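Local atomic coordinates of transcription factor tau subunit sfc1 (PDB entry 4BJJ), a protein that takes part in tRNA and 5S RNA gene activation as a subunit of TFIIIC, within the tauA domain that binds boxA promoter sites. Residues H66-R71 / F99-M104; L6-N11 / V92-Q97. The protein carries 3 engineered substitutions. All blocks are in the same frame, centred on the assembly; numbering follows the deposited sequence.

How the interactions relate
Both contacts draw on the long strand 88-100, with their centres about 25 Å apart on opposite sides of the chain's centre. Along the chain the segments alternate, 6-11, 66-71, 92-97, 99-104, so the two contacts cross in sequence. Interaction 2 sets the N-terminal segment 6-11 beside the middle of the strand, just ahead of its parallel neighbour 12-18. Interaction 1 joins the strand's end and the turn after it to the antiparallel strand 68-73. In this Sfc7-interacting domain, strand 88-100 thus takes the amino-terminal segment at its middle and strand 68-73 at its end, and strand 6-7 of interaction 2 pairs antiparallel with a strand of another protein's chain.

Interaction 1 of 2, residues H66-R71 / F99-M104; sequences HPVQAR and FLFRDM
The methyl of Ala70 sits over one face of the Phe101 ring, a CH-pi contact with CB 3.7 Å from the ring centroid and displaced toward the rim. Ala70 N also lies close to the ring, 3.3 Å from Phe101 CE1, while the carbonyl O of Val68 meets the same CE1 at the ring's edge. Phe101 reaches this place with CG beside its own backbone N (chi1 -75°). An alanine in place of Phe101 would probably strip the Ala70 methyl of its aromatic partner and open a gap between strand 68-73 and the chain leaving strand 88-100.

Backbone bonding is lopsided. Leu100 N gives a nearly straight bond to Arg71 O at 2.8 Å, whereas the return bond from Arg71 N to Leu100 O, at 3.4 Å, is weak. These two bonds make Arg71 and Leu100 a hydrogen-bonded antiparallel pair, placed where strand 88-100 ends in the mixed sheet of this domain, which matches part of the Tau95 triple-barrel family. A type II turn from Phe101 to Met104 follows.

Van der Waals contacts continue beyond the pair. Met104 comes back from the turn to meet Val68 tip to tip, Met104 SD 3.9 Å from Val68 CG1. A bend at chi3 (72°) swings Met104 CE to within 3.6 Å of Gln69 O and 4.0 Å of Arg71 CG. Ala70 CB also touches Phe99 CB at 3.9 Å.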
loop_
_atom_site.group_PDB
_atom_site.type_symbol
_atom_site.label_atom_id
_atom_site.label_comp_id
_atom_site.label_asym_id
_atom_site.label_seq_id
_atom_site.Cartn_x
_atom_site.Cartn_y
_atom_site.Cartn_z
ATOM N N HIS A 66 25.449 4.376 -3.024
ATOM C CA HIS A 66 24.970 3.832 -4.306
ATOM C C HIS A 66 23.442 4.013 -4.409
ATOM O O HIS A 66 22.707 3.287 -3.763
ATOM C CB HIS A 66 25.283 2.313 -4.419
ATOM C CG HIS A 66 26.737 1.986 -4.608
ATOM N ND1 HIS A 66 27.717 2.389 -3.727
ATOM C CD2 HIS A 66 27.377 1.268 -5.564
ATOM C CE1 HIS A 66 28.897 1.962 -4.148
ATOM N NE2 HIS A 66 28.717 1.270 -5.259
ATOM N N PRO A 67 22.955 4.972 -5.213
ATOM C CA PRO A 67 21.523 4.960 -5.558
ATOM C C PRO A 67 20.996 3.584 -6.009
ATOM O O PRO A 67 21.685 2.823 -6.665
ATOM C CB PRO A 67 21.425 5.940 -6.722
ATOM C CG PRO A 67 22.588 6.831 -6.578
ATOM C CD PRO A 67 23.689 6.016 -5.938
ATOM N N VAL A 68 19.760 3.275 -5.641
ATOM C CA VAL A 68 19.210 1.943 -5.827
ATOM C C VAL A 68 17.923 2.023 -6.637
ATOM O O VAL A 68 17.094 2.893 -6.402
ATOM C CB VAL A 68 18.933 1.291 -4.418
ATOM C CG1 VAL A 68 17.953 0.156 -4.501
ATOM C CG2 VAL A 68 20.222 0.812 -3.813
ATOM N N GLN A 69 17.748 1.080 -7.554
ATOM C CA GLN A 69 16.512 0.941 -8.315
ATOM C C GLN A 69 15.510 0.040 -7.593
ATOM O O GLN A 69 15.887 -0.985 -7.031
ATOM C CB GLN A 69 16.824 0.338 -9.674
ATOM C CG GLN A 69 17.802 1.158 -10.514
ATOM C CD GLN A 69 17.135 2.121 -11.468
ATOM O OE1 GLN A 69 15.915 2.216 -11.532
ATOM N NE2 GLN A 69 17.943 2.841 -12.227
ATOM N N ALA A 70 14.237 0.426 -7.596
ATOM C CA ALA A 70 13.188 -0.397 -7.018
ATOM C C ALA A 70 12.969 -1.654 -7.813
ATOM O O ALA A 70 13.079 -1.648 -9.028
ATOM C CB ALA A 70 11.879 0.355 -6.976
ATOM N N ARG A 71 12.597 -2.710 -7.108
ATOM C CA ARG A 71 11.965 -3.855 -7.702
ATOM C C ARG A 71 10.488 -3.517 -7.842
ATOM O O ARG A 71 9.852 -3.085 -6.895
ATOM C CB ARG A 71 12.167 -5.094 -6.832
ATOM C CG ARG A 71 13.610 -5.575 -6.803
ATOM C CD ARG A 71 13.685 -7.048 -6.479
ATOM N NE ARG A 71 13.512 -7.876 -7.672
ATOM C CZ ARG A 71 13.298 -9.190 -7.644
ATOM N NH1 ARG A 71 13.211 -9.828 -6.481
ATOM N NH2 ARG A 71 13.155 -9.865 -8.777
ATOM N N PHE A 99 6.364 -0.298 -5.911
ATOM C CA PHE A 99 7.810 -0.115 -5.962
ATOM C C PHE A 99 8.381 -0.514 -4.596
ATOM O O PHE A 99 8.118 0.128 -3.572
ATOM C CB PHE A 99 8.148 1.338 -6.300
ATOM C CG PHE A 99 7.626 1.795 -7.641
ATOM C CD1 PHE A 99 6.301 2.196 -7.787
ATOM C CD2 PHE A 99 8.470 1.827 -8.760
ATOM C CE1 PHE A 99 5.829 2.624 -9.005
ATOM C CE2 PHE A 99 8.000 2.256 -9.993
ATOM C CZ PHE A 99 6.681 2.664 -10.116
ATOM N N LEU A 100 9.142 -1.596 -4.603
ATOM C CA LEU A 100 9.651 -2.224 -3.391
ATOM C C LEU A 100 11.077 -1.788 -3.124
ATOM O O LEU A 100 12.010 -2.197 -3.811
ATOM C CB LEU A 100 9.604 -3.745 -3.529
ATOM C CG LEU A 100 8.218 -4.349 -3.804
ATOM C CD1 LEU A 100 8.346 -5.669 -4.529
ATOM C CD2 LEU A 100 7.414 -4.556 -2.560
ATOM N N PHE A 101 11.229 -0.938 -2.124
ATOM C CA PHE A 101 12.537 -0.552 -1.648
ATOM C C PHE A 101 12.853 -1.228 -0.314
ATOM O O PHE A 101 13.999 -1.568 -0.075
ATOM C CB PHE A 101 12.641 0.961 -1.521
ATOM C CG PHE A 101 12.770 1.657 -2.813
ATOM C CD1 PHE A 101 13.906 1.501 -3.580
ATOM C CD2 PHE A 101 11.763 2.472 -3.265
ATOM C CE1 PHE A 101 14.030 2.148 -4.779
ATOM C CE2 PHE A 101 11.890 3.123 -4.471
ATOM C CZ PHE A 101 13.037 2.968 -5.229
ATOM N N ARG A 102 11.855 -1.425 0.555
ATOM C CA ARG A 102 12.097 -2.166 1.808
ATOM C C ARG A 102 12.415 -3.603 1.499
ATOM O O ARG A 102 11.954 -4.137 0.494
ATOM C CB ARG A 102 10.886 -2.126 2.732
ATOM C CG ARG A 102 10.420 -0.736 2.997
ATOM C CD ARG A 102 9.524 -0.659 4.180
ATOM N NE ARG A 102 8.149 -0.970 3.846
ATOM C CZ ARG A 102 7.212 -0.073 3.548
ATOM N NH1 ARG A 102 7.492 1.228 3.504
ATOM N NH2 ARG A 102 5.978 -0.489 3.297
ATOM N N ASP A 103 13.233 -4.207 2.346
ATOM C CA ASP A 103 13.516 -5.640 2.276
ATOM C C ASP A 103 14.531 -6.036 1.190
ATOM O O ASP A 103 14.874 -7.213 1.046
ATOM C CB ASP A 103 12.225 -6.455 2.133
ATOM C CG ASP A 103 12.447 -7.938 2.367
ATOM O OD1 ASP A 103 12.789 -8.320 3.511
ATOM O OD2 ASP A 103 12.292 -8.713 1.398
ATOM N N MET A 104 15.018 -5.063 0.432
ATOM C CA MET A 104 16.195 -5.308 -0.373
ATOM C C MET A 104 17.339 -5.375 0.636
ATOM O O MET A 104 17.202 -4.870 1.753
ATOM C CB MET A 104 16.411 -4.195 -1.394
ATOM C CG MET A 104 15.159 -3.833 -2.176
ATOM S SD MET A 104 15.490 -2.638 -3.489
ATOM C CE MET A 104 16.373 -3.678 -4.650
#

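Interaction 2 of 2, residues L6-N11 / V92-Q97; sequences LKISDN and VSRIRQ
Ile8 and Val92 cross at a slant, CG1 to CG1 at 3.9 Å, and the two branches of Ile8 divide the work. Its CG1 meets the valine methyl, while Ile8 CG2, set opposite the backbone N, lies 3.6 Å from Val92 O. Leu6 touches Val92 more loosely through CD2.

Next along the chain, Ser9 turns its hydroxyl back over the strand. With chi1 at 87°, OG stands between the backbone N and the carbonyl carbon of Ser9, and from there it donates to Val92 O at 3.1 Å, coming in from above the carbonyl plane (36° out of it). Ser9 N bonds to Val92 O as well, at 3.0 Å, almost in line with the C=O. Ser9 OG in turn accepts from Asn11 N at 3.1 Å, an ST turn that bends the chain just before strand 12-18.

Asn11 CB comes within 3.5 Å of Ser93 OG, and Asn11 O takes a weak bond from Arg94 N at 3.4 Å. Two waters fill in: one links Lys7 O to Val92 N, the other links Ser9 O and Arg94 N. Farther along, on the same strand, the guanidinium groups of Arg94 and Arg96 overlap with an offset, and Arg96 has a salt bridge to Glu12. Leu6 and Lys7 pair antiparallel with a strand of the other protein's chain, carrying the beta structure across the interface.

Chemically, the grip centres on Val92 O, satisfied twice by one serine, whose hydroxyl both donates to the strand and accepts within its own turn, which probably fixes its rotation.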
loop_
_atom_site.group_PDB
_atom_site.type_symbol
_atom_site.label_atom_id
_atom_site.label_comp_id
_atom_site.label_asym_id
_atom_site.label_seq_id
_atom_site.Cartn_x
_atom_site.Cartn_y
_atom_site.Cartn_z
ATOM N N LEU A 6 -20.072 -3.186 0.858
ATOM C CA LEU A 6 -19.639 -2.140 -0.045
ATOM C C LEU A 6 -18.925 -2.840 -1.171
ATOM O O LEU A 6 -18.344 -3.891 -0.965
ATOM C CB LEU A 6 -18.666 -1.240 0.687
ATOM C CG LEU A 6 -17.989 -0.135 -0.094
ATOM C CD1 LEU A 6 -19.010 0.864 -0.621
ATOM C CD2 LEU A 6 -17.001 0.529 0.827
ATOM N N LYS A 7 -18.973 -2.286 -2.369
ATOM C CA LYS A 7 -18.260 -2.891 -3.484
ATOM C C LYS A 7 -16.940 -2.165 -3.742
ATOM O O LYS A 7 -16.888 -0.951 -3.653
ATOM C CB LYS A 7 -19.149 -2.876 -4.720
ATOM C CG LYS A 7 -20.269 -3.885 -4.626
ATOM C CD LYS A 7 -21.052 -3.991 -5.905
ATOM C CE LYS A 7 -21.852 -5.286 -5.940
ATOM N NZ LYS A 7 -22.683 -5.400 -7.179
ATOM N N ILE A 8 -15.873 -2.914 -4.027
ATOM C CA ILE A 8 -14.565 -2.327 -4.381
ATOM C C ILE A 8 -14.712 -1.423 -5.599
ATOM O O ILE A 8 -15.225 -1.840 -6.640
ATOM C CB ILE A 8 -13.486 -3.411 -4.700
ATOM C CG1 ILE A 8 -13.222 -4.285 -3.492
ATOM C CG2 ILE A 8 -12.148 -2.771 -5.157
ATOM C CD1 ILE A 8 -12.325 -5.478 -3.795
ATOM N N SER A 9 -14.234 -0.191 -5.457
ATOM C CA SER A 9 -14.306 0.818 -6.510
ATOM C C SER A 9 -13.380 0.570 -7.711
ATOM O O SER A 9 -12.651 -0.423 -7.779
ATOM C CB SER A 9 -13.987 2.203 -5.930
ATOM O OG SER A 9 -12.592 2.455 -5.931
ATOM N N ASP A 10 -13.458 1.511 -8.650
ATOM C CA ASP A 10 -12.661 1.575 -9.876
ATOM C C ASP A 10 -11.341 2.278 -9.710
ATOM O O ASP A 10 -10.498 2.218 -10.588
ATOM C CB ASP A 10 -13.417 2.411 -10.911
ATOM C CG ASP A 10 -14.261 1.582 -11.817
ATOM O OD1 ASP A 10 -14.325 0.353 -11.609
ATOM O OD2 ASP A 10 -14.866 2.166 -12.739
ATOM N N ASN A 11 -11.189 3.007 -8.622
ATOM C CA ASN A 11 -9.997 3.795 -8.427
ATOM C C ASN A 11 -8.792 2.888 -8.259
ATOM O O ASN A 11 -8.885 1.812 -7.664
ATOM C CB ASN A 11 -10.154 4.680 -7.194
ATOM C CG ASN A 11 -11.434 5.494 -7.217
ATOM O OD1 ASN A 11 -11.784 6.093 -8.215
ATOM N ND2 ASN A 11 -12.142 5.496 -6.109
ATOM N N VAL A 92 -12.827 1.362 -0.975
ATOM C CA VAL A 92 -11.766 0.386 -1.211
ATOM C C VAL A 92 -11.272 0.506 -2.646
ATOM O O VAL A 92 -12.068 0.510 -3.564
ATOM C CB VAL A 92 -12.228 -1.064 -0.965
ATOM C CG1 VAL A 92 -11.049 -2.031 -1.104
ATOM C CG2 VAL A 92 -12.884 -1.204 0.410
ATOM N N SER A 93 -9.951 0.574 -2.826
ATOM C CA SER A 93 -9.332 0.724 -4.147
ATOM C C SER A 93 -8.158 -0.238 -4.322
ATOM O O SER A 93 -7.503 -0.606 -3.360
ATOM C CB SER A 93 -8.823 2.153 -4.340
ATOM O OG SER A 93 -9.826 3.088 -4.044
ATOM N N ARG A 94 -7.891 -0.631 -5.560
ATOM C CA ARG A 94 -6.773 -1.517 -5.823
ATOM C C ARG A 94 -5.453 -0.747 -5.984
ATOM O O ARG A 94 -5.403 0.315 -6.568
ATOM C CB ARG A 94 -7.042 -2.366 -7.052
ATOM C CG ARG A 94 -8.263 -3.226 -6.916
ATOM C CD ARG A 94 -8.452 -4.117 -8.132
ATOM N NE ARG A 94 -7.298 -4.976 -8.388
ATOM C CZ ARG A 94 -7.131 -5.721 -9.486
ATOM N NH1 ARG A 94 -8.046 -5.697 -10.442
ATOM N NH2 ARG A 94 -6.045 -6.491 -9.633
ATOM N N ILE A 95 -4.407 -1.291 -5.384
ATOM C CA ILE A 95 -3.054 -0.858 -5.590
ATOM C C ILE A 95 -2.538 -1.806 -6.702
ATOM O O ILE A 95 -2.333 -3.000 -6.472
ATOM C CB ILE A 95 -2.251 -0.999 -4.277
ATOM C CG1 ILE A 95 -2.829 -0.085 -3.202
ATOM C CG2 ILE A 95 -0.784 -0.678 -4.471
ATOM C CD1 ILE A 95 -2.300 -0.365 -1.782
ATOM N N ARG A 96 -2.361 -1.279 -7.912
ATOM C CA ARG A 96 -2.055 -2.125 -9.070
ATOM C C ARG A 96 -0.571 -2.413 -9.217
ATOM O O ARG A 96 -0.211 -3.438 -9.775
ATOM C CB ARG A 96 -2.589 -1.518 -10.368
ATOM C CG ARG A 96 -4.107 -1.421 -10.474
ATOM C CD ARG A 96 -4.835 -2.697 -10.156
ATOM N NE ARG A 96 -4.514 -3.824 -11.027
ATOM C CZ ARG A 96 -5.129 -4.079 -12.186
ATOM N NH1 ARG A 96 -6.068 -3.273 -12.648
ATOM N NH2 ARG A 96 -4.773 -5.123 -12.906
ATOM N N GLN A 97 0.277 -1.516 -8.733
ATOM C CA GLN A 97 1.718 -1.735 -8.752
ATOM C C GLN A 97 2.439 -1.225 -7.506
ATOM O O GLN A 97 2.031 -0.260 -6.872
ATOM C CB GLN A 97 2.381 -1.139 -10.011
ATOM C CG GLN A 97 3.131 -2.240 -10.770
ATOM C CD GLN A 97 3.732 -1.796 -12.079
ATOM O OE1 GLN A 97 4.370 -0.759 -12.168
ATOM N NE2 GLN A 97 3.573 -2.616 -13.097
HETATM O O HOH W 1 -15.202 1.512 -2.652
HETATM O O HOH W 2 -9.909 -0.395 -8.066
#